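Local coordinates for peptide amidase (Stenotrophomonas maltophilia, PDB 1M22), which probably hydrolyses amide bonds, as an amidase of the amidase signature family, at residues N135-D140 with Q361-F366; Y260-R265 with S469-I474; L266-L271 with M476-E481; E329-L334 with D375-L380. All coordinates share one frame; numbering follows the deposited sequence.

Contact 1 (N135-D140 with Q361-F366)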
loop_
_atom_site.group_PDB
_atom_site.type_symbol
_atom_site.label_atom_id
_atom_site.label_comp_id
_atom_site.label_asym_id
_atom_site.label_seq_id
_atom_site.Cartn_x
_atom_site.Cartn_y
_atom_site.Cartn_z
ATOM N N ASN A 135 -6.887 -4.229 -9.605
ATOM C CA ASN A 135 -6.683 -5.584 -10.101
ATOM C C ASN A 135 -7.833 -6.553 -9.848
ATOM O O ASN A 135 -7.618 -7.758 -9.717
ATOM C CB ASN A 135 -5.372 -6.173 -9.563
ATOM C CG ASN A 135 -4.909 -7.373 -10.369
ATOM O OD1 ASN A 135 -5.094 -7.418 -11.586
ATOM N ND2 ASN A 135 -4.300 -8.347 -9.702
ATOM N N PHE A 136 -9.053 -6.035 -9.777
ATOM C CA PHE A 136 -10.194 -6.923 -9.605
ATOM C C PHE A 136 -11.112 -6.773 -10.813
ATOM O O PHE A 136 -12.324 -6.619 -10.671
ATOM C CB PHE A 136 -10.968 -6.617 -8.320
ATOM C CG PHE A 136 -11.743 -7.796 -7.803
ATOM C CD1 PHE A 136 -11.080 -8.863 -7.209
ATOM C CD2 PHE A 136 -13.123 -7.865 -7.955
ATOM C CE1 PHE A 136 -11.777 -9.987 -6.773
ATOM C CE2 PHE A 136 -13.834 -8.986 -7.520
ATOM C CZ PHE A 136 -13.157 -10.050 -6.928
ATOM N N ARG A 137 -10.528 -6.817 -12.008
ATOM C CA ARG A 137 -11.312 -6.680 -13.228
ATOM C C ARG A 137 -11.350 -7.950 -14.066
ATOM O O ARG A 137 -12.429 -8.424 -14.418
ATOM C CB ARG A 137 -10.784 -5.536 -14.094
ATOM C CG ARG A 137 -11.807 -5.077 -15.125
ATOM C CD ARG A 137 -11.192 -4.214 -16.205
ATOM N NE ARG A 137 -10.479 -5.006 -17.204
ATOM C CZ ARG A 137 -9.855 -4.478 -18.252
ATOM N NH1 ARG A 137 -9.853 -3.166 -18.426
ATOM N NH2 ARG A 137 -9.249 -5.264 -19.135
ATOM N N GLY A 138 -10.184 -8.502 -14.390
ATOM C CA GLY A 138 -10.172 -9.706 -15.207
ATOM C C GLY A 138 -9.048 -10.691 -14.949
ATOM O O GLY A 138 -8.170 -10.444 -14.122
ATOM N N ASN A 139 -9.088 -11.818 -15.659
ATOM C CA ASN A 139 -8.065 -12.854 -15.535
ATOM C C ASN A 139 -6.853 -12.472 -16.383
ATOM O O ASN A 139 -6.975 -11.712 -17.340
ATOM C CB ASN A 139 -8.586 -14.215 -16.022
ATOM C CG ASN A 139 -9.817 -14.682 -15.272
ATOM O OD1 ASN A 139 -9.940 -14.480 -14.066
ATOM N ND2 ASN A 139 -10.730 -15.335 -15.986
ATOM N N ASP A 140 -5.690 -13.011 -16.032
ATOM C CA ASP A 140 -4.456 -12.733 -16.763
ATOM C C ASP A 140 -4.208 -11.238 -16.912
ATOM O O ASP A 140 -3.757 -10.769 -17.959
ATOM C CB ASP A 140 -4.493 -13.376 -18.154
ATOM C CG ASP A 140 -4.730 -14.869 -18.099
ATOM O OD1 ASP A 140 -4.142 -15.539 -17.224
ATOM O OD2 ASP A 140 -5.498 -15.379 -18.941
ATOM N N GLN A 361 -10.190 0.341 -26.125
ATOM C CA GLN A 361 -9.340 0.997 -25.137
ATOM C C GLN A 361 -9.265 0.270 -23.798
ATOM O O GLN A 361 -8.265 0.375 -23.086
ATOM C CB GLN A 361 -9.824 2.429 -24.878
ATOM C CG GLN A 361 -9.800 3.359 -26.084
ATOM C CD GLN A 361 -10.834 2.995 -27.130
ATOM O OE1 GLN A 361 -12.007 2.787 -26.815
ATOM N NE2 GLN A 361 -10.406 2.927 -28.386
ATOM N N GLU A 362 -10.315 -0.471 -23.458
ATOM C CA GLU A 362 -10.370 -1.166 -22.173
ATOM C C GLU A 362 -10.089 -2.665 -22.153
ATOM O O GLU A 362 -9.498 -3.169 -21.198
ATOM C CB GLU A 362 -11.738 -0.931 -21.526
ATOM C CG GLU A 362 -11.981 0.486 -21.025
ATOM C CD GLU A 362 -11.203 0.807 -19.762
ATOM O OE1 GLU A 362 -10.452 -0.073 -19.283
ATOM O OE2 GLU A 362 -11.347 1.939 -19.253
ATOM N N LEU A 363 -10.507 -3.380 -23.191
ATOM C CA LEU A 363 -10.336 -4.828 -23.220
ATOM C C LEU A 363 -9.358 -5.355 -24.267
ATOM O O LEU A 363 -9.522 -6.467 -24.765
ATOM C CB LEU A 363 -11.706 -5.485 -23.417
ATOM C CG LEU A 363 -12.809 -4.992 -22.472
ATOM C CD1 LEU A 363 -14.135 -5.622 -22.861
ATOM C CD2 LEU A 363 -12.452 -5.329 -21.030
ATOM N N GLY A 364 -8.334 -4.569 -24.578
ATOM C CA GLY A 364 -7.360 -4.986 -25.572
ATOM C C GLY A 364 -6.261 -5.906 -25.069
ATOM O O GLY A 364 -5.746 -6.726 -25.829
ATOM N N LEU A 365 -5.894 -5.780 -23.795
ATOM C CA LEU A 365 -4.837 -6.609 -23.222
ATOM C C LEU A 365 -5.384 -7.839 -22.501
ATOM O O LEU A 365 -4.807 -8.922 -22.580
ATOM C CB LEU A 365 -3.982 -5.776 -22.267
ATOM C CG LEU A 365 -3.238 -4.604 -22.917
ATOM C CD1 LEU A 365 -2.487 -3.819 -21.852
ATOM C CD2 LEU A 365 -2.273 -5.126 -23.974
ATOM N N PHE A 366 -6.490 -7.661 -21.787
ATOM C CA PHE A 366 -7.147 -8.756 -21.080
ATOM C C PHE A 366 -8.615 -8.394 -20.865
ATOM O O PHE A 366 -9.021 -7.263 -21.123
ATOM C CB PHE A 366 -6.452 -9.076 -19.744
ATOM C CG PHE A 366 -6.325 -7.905 -18.814
ATOM C CD1 PHE A 366 -5.309 -6.969 -18.984
ATOM C CD2 PHE A 366 -7.215 -7.746 -17.757
ATOM C CE1 PHE A 366 -5.179 -5.889 -18.111
ATOM C CE2 PHE A 366 -7.093 -6.669 -16.878
ATOM C CZ PHE A 366 -6.073 -5.741 -17.056
HETATM O O HOH W 1 -2.836 -11.012 -20.632
#
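The guanidinium of R137 lies between L363 and F366 and turns its NH1 and NH2 onto the backbone oxygen of E362. NH1 donates to E362 O at 2.8 Å, tilted well out of the carbonyl plane; NH2 adds a weak bond to the same oxygen at 3.0 Å. Methyl CD2 of L363 covers one face, 3.7 Å from NH2. On the opposite face is the ring of F366, whose CE2 approaches to 3.4 Å from NH2. R137 CZ lies 33° off the normal of the F366 ring, an off-centre cation-pi contact, and the two planes are inclined by 39°. Arginine suits the place because its flat, delocalised group can accept apolar cover on both faces while its rim still serves carbonyls and carboxylates. R137 NH1 also makes a salt bridge with E362 OE1 at 3.3 Å, and another with E132. The other carboxylate oxygen of E362 accepts from the backbone N of L101. The carbonyl gripped here belongs to the last residue of the short helix 359-362, and the arginine comes from the loop between helix 132-135 and strand 145-146 of the amidase fold, its side chain about 10 Å from that of the active-site residue S165. Farther out, the bend at chi3 of R137 (78°) turns the guanidinium toward the helix end, and its NE is held by the carbonyl of G367. The F366 ring also meets that of W145 steeply, and the carbonyl oxygens of N139 and D140 lie close to its CB. A water donates to D140 O at 2.8 Å and weakly to L365 O.

Contact 2 (Y260-R265 with S469-I474)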
loop_
_atom_site.group_PDB
_atom_site.type_symbol
_atom_site.label_atom_id
_atom_site.label_comp_id
_atom_site.label_asym_id
_atom_site.label_seq_id
_atom_site.Cartn_x
_atom_site.Cartn_y
_atom_site.Cartn_z
ATOM N N TYR A 260 -2.508 7.953 19.174
ATOM C CA TYR A 260 -1.214 7.291 19.262
ATOM C C TYR A 260 -0.162 7.771 18.270
ATOM O O TYR A 260 -0.403 7.832 17.064
ATOM C CB TYR A 260 -1.410 5.786 19.086
ATOM C CG TYR A 260 -0.259 4.948 19.586
ATOM C CD1 TYR A 260 -0.116 4.667 20.945
ATOM C CD2 TYR A 260 0.685 4.428 18.702
ATOM C CE1 TYR A 260 0.935 3.886 21.411
ATOM C CE2 TYR A 260 1.742 3.647 19.158
ATOM C CZ TYR A 260 1.860 3.377 20.511
ATOM O OH TYR A 260 2.893 2.590 20.963
ATOM N N ASP A 261 1.013 8.097 18.795
ATOM C CA ASP A 261 2.128 8.547 17.974
ATOM C C ASP A 261 2.997 7.328 17.671
ATOM O O ASP A 261 3.790 6.893 18.508
ATOM C CB ASP A 261 2.935 9.609 18.730
ATOM C CG ASP A 261 4.176 10.049 17.978
ATOM O OD1 ASP A 261 4.290 9.743 16.773
ATOM O OD2 ASP A 261 5.036 10.713 18.596
ATOM N N TYR A 262 2.842 6.774 16.473
ATOM C CA TYR A 262 3.612 5.596 16.100
ATOM C C TYR A 262 5.109 5.864 15.977
ATOM O O TYR A 262 5.903 4.928 16.003
ATOM C CB TYR A 262 3.064 4.998 14.799
ATOM C CG TYR A 262 1.688 4.391 14.956
ATOM C CD1 TYR A 262 1.521 3.112 15.499
ATOM C CD2 TYR A 262 0.547 5.108 14.597
ATOM C CE1 TYR A 262 0.250 2.566 15.679
ATOM C CE2 TYR A 262 -0.723 4.573 14.778
ATOM C CZ TYR A 262 -0.866 3.305 15.318
ATOM O OH TYR A 262 -2.131 2.785 15.503
ATOM N N THR A 263 5.504 7.130 15.859
ATOM C CA THR A 263 6.933 7.427 15.759
ATOM C C THR A 263 7.624 7.193 17.102
ATOM O O THR A 263 8.850 7.110 17.171
ATOM C CB THR A 263 7.210 8.878 15.281
ATOM O OG1 THR A 263 6.808 9.815 16.288
ATOM C CG2 THR A 263 6.458 9.160 13.988
ATOM N N ALA A 264 6.835 7.078 18.166
ATOM C CA ALA A 264 7.383 6.811 19.492
ATOM C C ALA A 264 7.879 5.365 19.545
ATOM O O ALA A 264 8.657 4.995 20.424
ATOM C CB ALA A 264 6.316 7.035 20.562
ATOM N N ARG A 265 7.425 4.552 18.594
ATOM C CA ARG A 265 7.810 3.145 18.530
ATOM C C ARG A 265 9.054 2.903 17.677
ATOM O O ARG A 265 9.434 1.756 17.434
ATOM C CB ARG A 265 6.640 2.311 17.994
ATOM C CG ARG A 265 5.433 2.239 18.931
ATOM C CD ARG A 265 5.645 1.231 20.058
ATOM N NE ARG A 265 6.683 1.638 21.003
ATOM C CZ ARG A 265 6.569 2.659 21.848
ATOM N NH1 ARG A 265 5.460 3.385 21.873
ATOM N NH2 ARG A 265 7.565 2.950 22.674
ATOM N N SER A 469 -1.387 -5.051 16.307
ATOM C CA SER A 469 0.010 -5.116 16.734
ATOM C C SER A 469 0.948 -4.166 15.985
ATOM O O SER A 469 2.166 -4.350 16.018
ATOM C CB SER A 469 0.534 -6.555 16.609
ATOM O OG SER A 469 0.567 -6.988 15.262
ATOM N N GLU A 470 0.398 -3.146 15.329
ATOM C CA GLU A 470 1.231 -2.193 14.594
ATOM C C GLU A 470 2.366 -1.594 15.425
ATOM O O GLU A 470 3.485 -1.469 14.938
ATOM C CB GLU A 470 0.393 -1.048 14.015
ATOM C CG GLU A 470 -0.552 -1.445 12.892
ATOM C CD GLU A 470 -1.861 -2.014 13.394
ATOM O OE1 GLU A 470 -2.109 -2.005 14.622
ATOM O OE2 GLU A 470 -2.651 -2.460 12.547
ATOM N N PRO A 471 2.096 -1.203 16.683
ATOM C CA PRO A 471 3.189 -0.627 17.480
ATOM C C PRO A 471 4.393 -1.565 17.573
ATOM O O PRO A 471 5.537 -1.149 17.380
ATOM C CB PRO A 471 2.537 -0.390 18.840
ATOM C CG PRO A 471 1.101 -0.109 18.478
ATOM C CD PRO A 471 0.821 -1.158 17.424
ATOM N N LYS A 472 4.128 -2.835 17.859
ATOM C CA LYS A 472 5.187 -3.831 17.986
ATOM C C LYS A 472 5.854 -4.125 16.645
ATOM O O LYS A 472 7.076 -4.264 16.566
ATOM C CB LYS A 472 4.624 -5.129 18.574
ATOM C CG LYS A 472 5.669 -6.211 18.796
ATOM C CD LYS A 472 5.036 -7.548 19.161
ATOM C CE LYS A 472 4.283 -7.486 20.479
ATOM N NZ LYS A 472 3.687 -8.808 20.824
ATOM N N LEU A 473 5.058 -4.227 15.586
ATOM C CA LEU A 473 5.625 -4.503 14.272
ATOM C C LEU A 473 6.549 -3.378 13.835
ATOM O O LEU A 473 7.595 -3.621 13.239
ATOM C CB LEU A 473 4.524 -4.697 13.227
ATOM C CG LEU A 473 3.698 -5.979 13.338
ATOM C CD1 LEU A 473 2.747 -6.067 12.151
ATOM C CD2 LEU A 473 4.618 -7.194 13.365
ATOM N N ILE A 474 6.165 -2.143 14.136
ATOM C CA ILE A 474 6.988 -1.000 13.770
ATOM C C ILE A 474 8.305 -1.011 14.544
ATOM O O ILE A 474 9.365 -0.756 13.969
ATOM C CB ILE A 474 6.226 0.321 14.003
ATOM C CG1 ILE A 474 5.144 0.466 12.930
ATOM C CG2 ILE A 474 7.188 1.507 13.959
ATOM C CD1 ILE A 474 4.190 1.625 13.149
HETATM O O HOH W 2 -2.276 0.248 16.224
#
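The aliphatic part of R265 lies along P471, with its CB also touching I474. That CB is 4.2 Å from the I474 methyl CG2 and approaches the carbonyl oxygen of P471. CG comes next, beside P471 CB, and CD follows closely, 3.6 Å from P471 O and 3.7 Å from P471 CB. Bends at chi2 and chi3 then carry the charged end past the proline. There NE forms a salt bridge with E475, one residue beyond the segment on the same helix. R265 NH1 donates to Y260 OH at 2.8 Å, with an angle of 150° at the hydrogen. Arginine thus supplies both a greasy stem and a polar tip. Y260, which accepts that bond, sets CE2 against P471 CG at 3.9 Å. Within 260-265, D261 starts an Asx turn, its OD1 taking both N and OG1 of T263, and the chain runs into a 3-10 turn; it packs on the first turns of helix 470-484, where a proline costs nothing because the opening N-H groups have no helical acceptor. The same P471 CG also meets Y262 CE1 at 4.0 Å, so the proline ring packs against both tyrosines, and I474 CD1 reaches Y262 CD1 at 3.9 Å. The phenol of Y262 continues to a water in the plane of its ring, which donates to E470 OE1 at 2.8 Å. The second carboxylate oxygen of E470 is hydrogen-bonded to T205 OG1.

Contact 3 (L266-L271 with M476-E481)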
loop_
_atom_site.group_PDB
_atom_site.type_symbol
_atom_site.label_atom_id
_atom_site.label_comp_id
_atom_site.label_asym_id
_atom_site.label_seq_id
_atom_site.Cartn_x
_atom_site.Cartn_y
_atom_site.Cartn_z
ATOM N N LEU A 266 9.687 3.980 17.218
ATOM C CA LEU A 266 10.902 3.856 16.417
ATOM C C LEU A 266 12.060 3.640 17.396
ATOM O O LEU A 266 12.883 4.528 17.638
ATOM C CB LEU A 266 11.107 5.117 15.573
ATOM C CG LEU A 266 9.961 5.400 14.591
ATOM C CD1 LEU A 266 10.183 6.745 13.922
ATOM C CD2 LEU A 266 9.863 4.287 13.550
ATOM N N ASP A 267 12.097 2.436 17.955
ATOM C CA ASP A 267 13.092 2.036 18.944
ATOM C C ASP A 267 14.191 1.172 18.323
ATOM O O ASP A 267 13.924 0.064 17.869
ATOM C CB ASP A 267 12.382 1.246 20.047
ATOM C CG ASP A 267 13.273 0.952 21.232
ATOM O OD1 ASP A 267 14.506 1.094 21.115
ATOM O OD2 ASP A 267 12.731 0.561 22.288
ATOM N N PRO A 268 15.442 1.665 18.306
ATOM C CA PRO A 268 16.552 0.897 17.732
ATOM C C PRO A 268 16.846 -0.410 18.484
ATOM O O PRO A 268 17.573 -1.272 17.990
ATOM C CB PRO A 268 17.715 1.889 17.773
ATOM C CG PRO A 268 17.396 2.731 18.956
ATOM C CD PRO A 268 15.914 2.970 18.803
ATOM N N GLN A 269 16.277 -0.547 19.679
ATOM C CA GLN A 269 16.441 -1.758 20.479
ATOM C C GLN A 269 15.123 -2.535 20.448
ATOM O O GLN A 269 14.865 -3.396 21.292
ATOM C CB GLN A 269 16.808 -1.402 21.923
ATOM C CG GLN A 269 18.169 -0.727 22.058
ATOM C CD GLN A 269 18.594 -0.526 23.502
ATOM O OE1 GLN A 269 19.697 -0.050 23.774
ATOM N NE2 GLN A 269 17.721 -0.888 24.435
ATOM N N GLY A 270 14.306 -2.233 19.443
ATOM C CA GLY A 270 13.003 -2.862 19.294
ATOM C C GLY A 270 12.929 -4.368 19.115
ATOM O O GLY A 270 11.846 -4.941 19.223
ATOM N N LEU A 271 14.052 -5.018 18.829
ATOM C CA LEU A 271 14.054 -6.469 18.656
ATOM C C LEU A 271 14.507 -7.207 19.912
ATOM O O LEU A 271 14.397 -8.429 19.995
ATOM C CB LEU A 271 14.943 -6.858 17.473
ATOM C CG LEU A 271 14.307 -6.619 16.101
ATOM C CD1 LEU A 271 15.387 -6.599 15.032
ATOM C CD2 LEU A 271 13.266 -7.694 15.819
ATOM N N MET A 476 9.922 -3.568 15.747
ATOM C CA MET A 476 10.753 -4.633 15.207
ATOM C C MET A 476 11.305 -4.316 13.824
ATOM O O MET A 476 12.492 -4.527 13.556
ATOM C CB MET A 476 9.955 -5.938 15.193
ATOM C CG MET A 476 9.612 -6.419 16.602
ATOM S SD MET A 476 8.649 -7.940 16.685
ATOM C CE MET A 476 9.826 -9.091 16.267
ATOM N N ALA A 477 10.447 -3.801 12.951
ATOM C CA ALA A 477 10.852 -3.451 11.596
ATOM C C ALA A 477 11.887 -2.328 11.611
ATOM O O ALA A 477 12.855 -2.353 10.855
ATOM C CB ALA A 477 9.632 -3.038 10.782
ATOM N N TYR A 478 11.683 -1.340 12.474
ATOM C CA TYR A 478 12.617 -0.228 12.577
ATOM C C TYR A 478 13.979 -0.719 13.069
ATOM O O TYR A 478 15.017 -0.347 12.524
ATOM C CB TYR A 478 12.078 0.829 13.540
ATOM C CG TYR A 478 12.981 2.028 13.701
ATOM C CD1 TYR A 478 13.083 2.990 12.696
ATOM C CD2 TYR A 478 13.739 2.202 14.859
ATOM C CE1 TYR A 478 13.917 4.097 12.840
ATOM C CE2 TYR A 478 14.577 3.306 15.013
ATOM C CZ TYR A 478 14.659 4.248 14.001
ATOM O OH TYR A 478 15.479 5.347 14.140
ATOM N N ALA A 479 13.972 -1.554 14.103
ATOM C CA ALA A 479 15.219 -2.084 14.651
ATOM C C ALA A 479 15.988 -2.861 13.586
ATOM O O ALA A 479 17.213 -2.777 13.503
ATOM C CB ALA A 479 14.923 -2.978 15.848
ATOM N N TYR A 480 15.269 -3.627 12.772
ATOM C CA TYR A 480 15.905 -4.392 11.707
ATOM C C TYR A 480 16.477 -3.446 10.651
ATOM O O TYR A 480 17.624 -3.586 10.221
ATOM C CB TYR A 480 14.895 -5.330 11.036
ATOM C CG TYR A 480 15.409 -5.896 9.731
ATOM C CD1 TYR A 480 16.383 -6.894 9.712
ATOM C CD2 TYR A 480 14.991 -5.363 8.512
ATOM C CE1 TYR A 480 16.934 -7.340 8.511
ATOM C CE2 TYR A 480 15.536 -5.799 7.310
ATOM C CZ TYR A 480 16.505 -6.783 7.316
ATOM O OH TYR A 480 17.066 -7.182 6.124
ATOM N N GLU A 481 15.666 -2.480 10.241
ATOM C CA GLU A 481 16.060 -1.514 9.231
ATOM C C GLU A 481 17.292 -0.708 9.626
ATOM O O GLU A 481 18.192 -0.487 8.812
ATOM C CB GLU A 481 14.899 -0.560 8.967
ATOM C CG GLU A 481 15.200 0.525 7.958
ATOM C CD GLU A 481 14.243 1.692 8.081
ATOM O OE1 GLU A 481 14.167 2.276 9.182
ATOM O OE2 GLU A 481 13.568 2.021 7.086
HETATM O O HOH W 3 18.614 -2.761 15.954
#
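The side chain of L266 stands across the face of the Y478 ring, the two running nearly at right angles. L266 CB sits 3.8 Å from the ring centroid and only 3° off its normal, a CH-pi contact, while CD2 spreads to CD1 of the ring at 3.6 Å. With CG anti to its own N (chi1 -180°), Y478 carries the ring out to the loop, where the backbone N of P268 meets its edge in plane and L266 O comes 3.4 Å from CE2. L271 lies crosswise to M476, its CD2 touching the flexible thioether methyl CE at 3.7 Å. Between these two pairs stands A479, small enough for the loop backbone to come close: its CB is 3.7 Å from G270 N and equally near L271 CG. A glycine at 270 suits this approach, since D267 O already occupies the space beside its CA. One water donates to both P268 O and A479 O, at 2.7 and 2.8 Å. The loop is a type I beta turn, D267 to G270, reinforced by an Asx turn at D267; it lays the approach to strand 275-279 over helix 470-484, one of the helices covering the large mixed sheet of amidase signature enzymes.

Contact 4 (E329-L334 with D375-L380)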
loop_
_atom_site.group_PDB
_atom_site.type_symbol
_atom_site.label_atom_id
_atom_site.label_comp_id
_atom_site.label_asym_id
_atom_site.label_seq_id
_atom_site.Cartn_x
_atom_site.Cartn_y
_atom_site.Cartn_z
ATOM N N GLU A 329 -18.520 -9.190 -2.045
ATOM C CA GLU A 329 -18.292 -7.882 -1.460
ATOM C C GLU A 329 -17.964 -6.815 -2.496
ATOM O O GLU A 329 -18.293 -5.646 -2.306
ATOM C CB GLU A 329 -17.201 -7.978 -0.389
ATOM C CG GLU A 329 -17.634 -8.848 0.791
ATOM C CD GLU A 329 -16.643 -8.865 1.936
ATOM O OE1 GLU A 329 -15.656 -8.094 1.895
ATOM O OE2 GLU A 329 -16.855 -9.650 2.886
ATOM N N PHE A 330 -17.332 -7.208 -3.598
ATOM C CA PHE A 330 -16.998 -6.246 -4.642
ATOM C C PHE A 330 -18.270 -5.671 -5.267
ATOM O O PHE A 330 -18.396 -4.460 -5.423
ATOM C CB PHE A 330 -16.136 -6.899 -5.729
ATOM C CG PHE A 330 -15.836 -5.992 -6.896
ATOM C CD1 PHE A 330 -15.023 -4.871 -6.742
ATOM C CD2 PHE A 330 -16.385 -6.253 -8.148
ATOM C CE1 PHE A 330 -14.762 -4.023 -7.819
ATOM C CE2 PHE A 330 -16.133 -5.414 -9.231
ATOM C CZ PHE A 330 -15.320 -4.296 -9.068
ATOM N N LYS A 331 -19.221 -6.533 -5.619
ATOM C CA LYS A 331 -20.450 -6.024 -6.214
ATOM C C LYS A 331 -21.190 -5.125 -5.229
ATOM O O LYS A 331 -21.572 -4.004 -5.565
ATOM C CB LYS A 331 -21.377 -7.160 -6.648
ATOM C CG LYS A 331 -22.653 -6.640 -7.295
ATOM C CD LYS A 331 -23.599 -7.758 -7.693
ATOM C CE LYS A 331 -24.820 -7.195 -8.400
ATOM N NZ LYS A 331 -25.746 -8.275 -8.844
ATOM N N ALA A 332 -21.385 -5.615 -4.011
ATOM C CA ALA A 332 -22.092 -4.847 -2.996
ATOM C C ALA A 332 -21.395 -3.527 -2.683
ATOM O O ALA A 332 -22.027 -2.469 -2.671
ATOM C CB ALA A 332 -22.239 -5.674 -1.725
ATOM N N GLY A 333 -20.089 -3.593 -2.438
ATOM C CA GLY A 333 -19.333 -2.398 -2.110
ATOM C C GLY A 333 -19.214 -1.384 -3.231
ATOM O O GLY A 333 -19.370 -0.179 -3.003
ATOM N N LEU A 334 -18.934 -1.854 -4.442
ATOM C CA LEU A 334 -18.792 -0.944 -5.569
ATOM C C LEU A 334 -20.093 -0.207 -5.857
ATOM O O LEU A 334 -20.092 1.004 -6.084
ATOM C CB LEU A 334 -18.338 -1.696 -6.826
ATOM C CG LEU A 334 -18.070 -0.780 -8.025
ATOM C CD1 LEU A 334 -16.888 0.136 -7.722
ATOM C CD2 LEU A 334 -17.788 -1.622 -9.259
ATOM N N ASP A 375 -20.821 -9.639 -10.805
ATOM C CA ASP A 375 -22.165 -9.145 -11.077
ATOM C C ASP A 375 -23.240 -10.218 -10.931
ATOM O O ASP A 375 -24.402 -9.904 -10.667
ATOM C CB ASP A 375 -22.234 -8.538 -12.479
ATOM C CG ASP A 375 -23.489 -7.717 -12.691
ATOM O OD1 ASP A 375 -23.764 -6.840 -11.846
ATOM O OD2 ASP A 375 -24.195 -7.943 -13.698
ATOM N N ALA A 376 -22.847 -11.478 -11.085
ATOM C CA ALA A 376 -23.786 -12.590 -10.986
ATOM C C ALA A 376 -24.000 -13.109 -9.567
ATOM O O ALA A 376 -24.782 -14.035 -9.361
ATOM C CB ALA A 376 -23.331 -13.731 -11.894
ATOM N N THR A 377 -23.309 -12.529 -8.587
ATOM C CA THR A 377 -23.482 -12.978 -7.208
ATOM C C THR A 377 -24.843 -12.526 -6.685
ATOM O O THR A 377 -25.311 -11.434 -7.002
ATOM C CB THR A 377 -22.354 -12.453 -6.285
ATOM O OG1 THR A 377 -22.310 -11.020 -6.324
ATOM C CG2 THR A 377 -21.013 -13.017 -6.723
ATOM N N ALA A 378 -25.473 -13.379 -5.884
ATOM C CA ALA A 378 -26.797 -13.104 -5.337
ATOM C C ALA A 378 -26.855 -11.910 -4.394
ATOM O O ALA A 378 -27.636 -10.980 -4.600
ATOM C CB ALA A 378 -27.330 -14.346 -4.631
ATOM N N GLY A 379 -26.031 -11.941 -3.354
ATOM C CA GLY A 379 -26.023 -10.858 -2.389
ATOM C C GLY A 379 -25.386 -11.295 -1.088
ATOM O O GLY A 379 -25.060 -12.468 -0.911
ATOM N N LEU A 380 -25.232 -10.357 -0.161
ATOM C CA LEU A 380 -24.594 -10.645 1.118
ATOM C C LEU A 380 -25.386 -11.533 2.079
ATOM O O LEU A 380 -24.874 -11.923 3.127
ATOM C CB LEU A 380 -24.221 -9.329 1.805
ATOM C CG LEU A 380 -23.331 -8.405 0.965
ATOM C CD1 LEU A 380 -23.002 -7.154 1.751
ATOM C CD2 LEU A 380 -22.050 -9.129 0.573
HETATM O O HOH W 4 -26.613 -8.602 -5.889
#
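K331 is stretched to full length toward D375, with CG anti to the backbone N (chi1 -179°) and every later torsion also near 180°. D375 has its CG anti to N as well, which swings the carboxylate back toward the lysine although its CB sets off away from helix 319-340. The ammonium group donates to the carbonyl oxygen of D375, NZ to O 2.8 Å, from 30° out of the carbonyl plane. To the carboxylate it is farther: NZ to D375 OD1 is a long salt bridge of 3.9 Å, and the CE methylene is nearer, 3.6 Å from OD1. A water accepts from K331 NZ at 3.1 Å and donates to A378 O. A long side chain ending in an ammonium group is apt here, for helix 319-340 can so reach, at the surface of this amidase, the linker that joins helix 369-375 to helix 383-407. T377 slides past the lysine in the opposite direction, its OG1 3.8 Å from K331 CD and bonded to A374 O. Farther along the linker, G379 adopts backbone angles that suit glycine, and L380 then turns back to the helix, where its CD1 meets A332 CB at 3.9 Å. Alanine keeps the helix surface low enough for this leucine, which also borders a bound HEPES buffer molecule. E329, next to L380, sends its carboxylate to S218, S220 and Y385.

From the N terminus, the segment after helix 132-135 comes first, and contact 1 closes the long chain loop that runs from it to the end of helix 359-362, 221 residues on. Within that span begin contacts 2 and 3, on consecutive pieces of the approach to strand 275-279, and contact 4, on helix 319-340. Contact 4 closes soon after contact 1, in the linker before helix 383-407; contacts 2 and 3 wait for helix 470-484. Contact 1 therefore crosses the other three, contacts 2 and 3 cross each other, and contact 4 nests inside both. F136 packs on F330 between contacts 1 and 4, whereas I474 meets L266 between contacts 2 and 3, with the chain's centre between contacts 1 and 3.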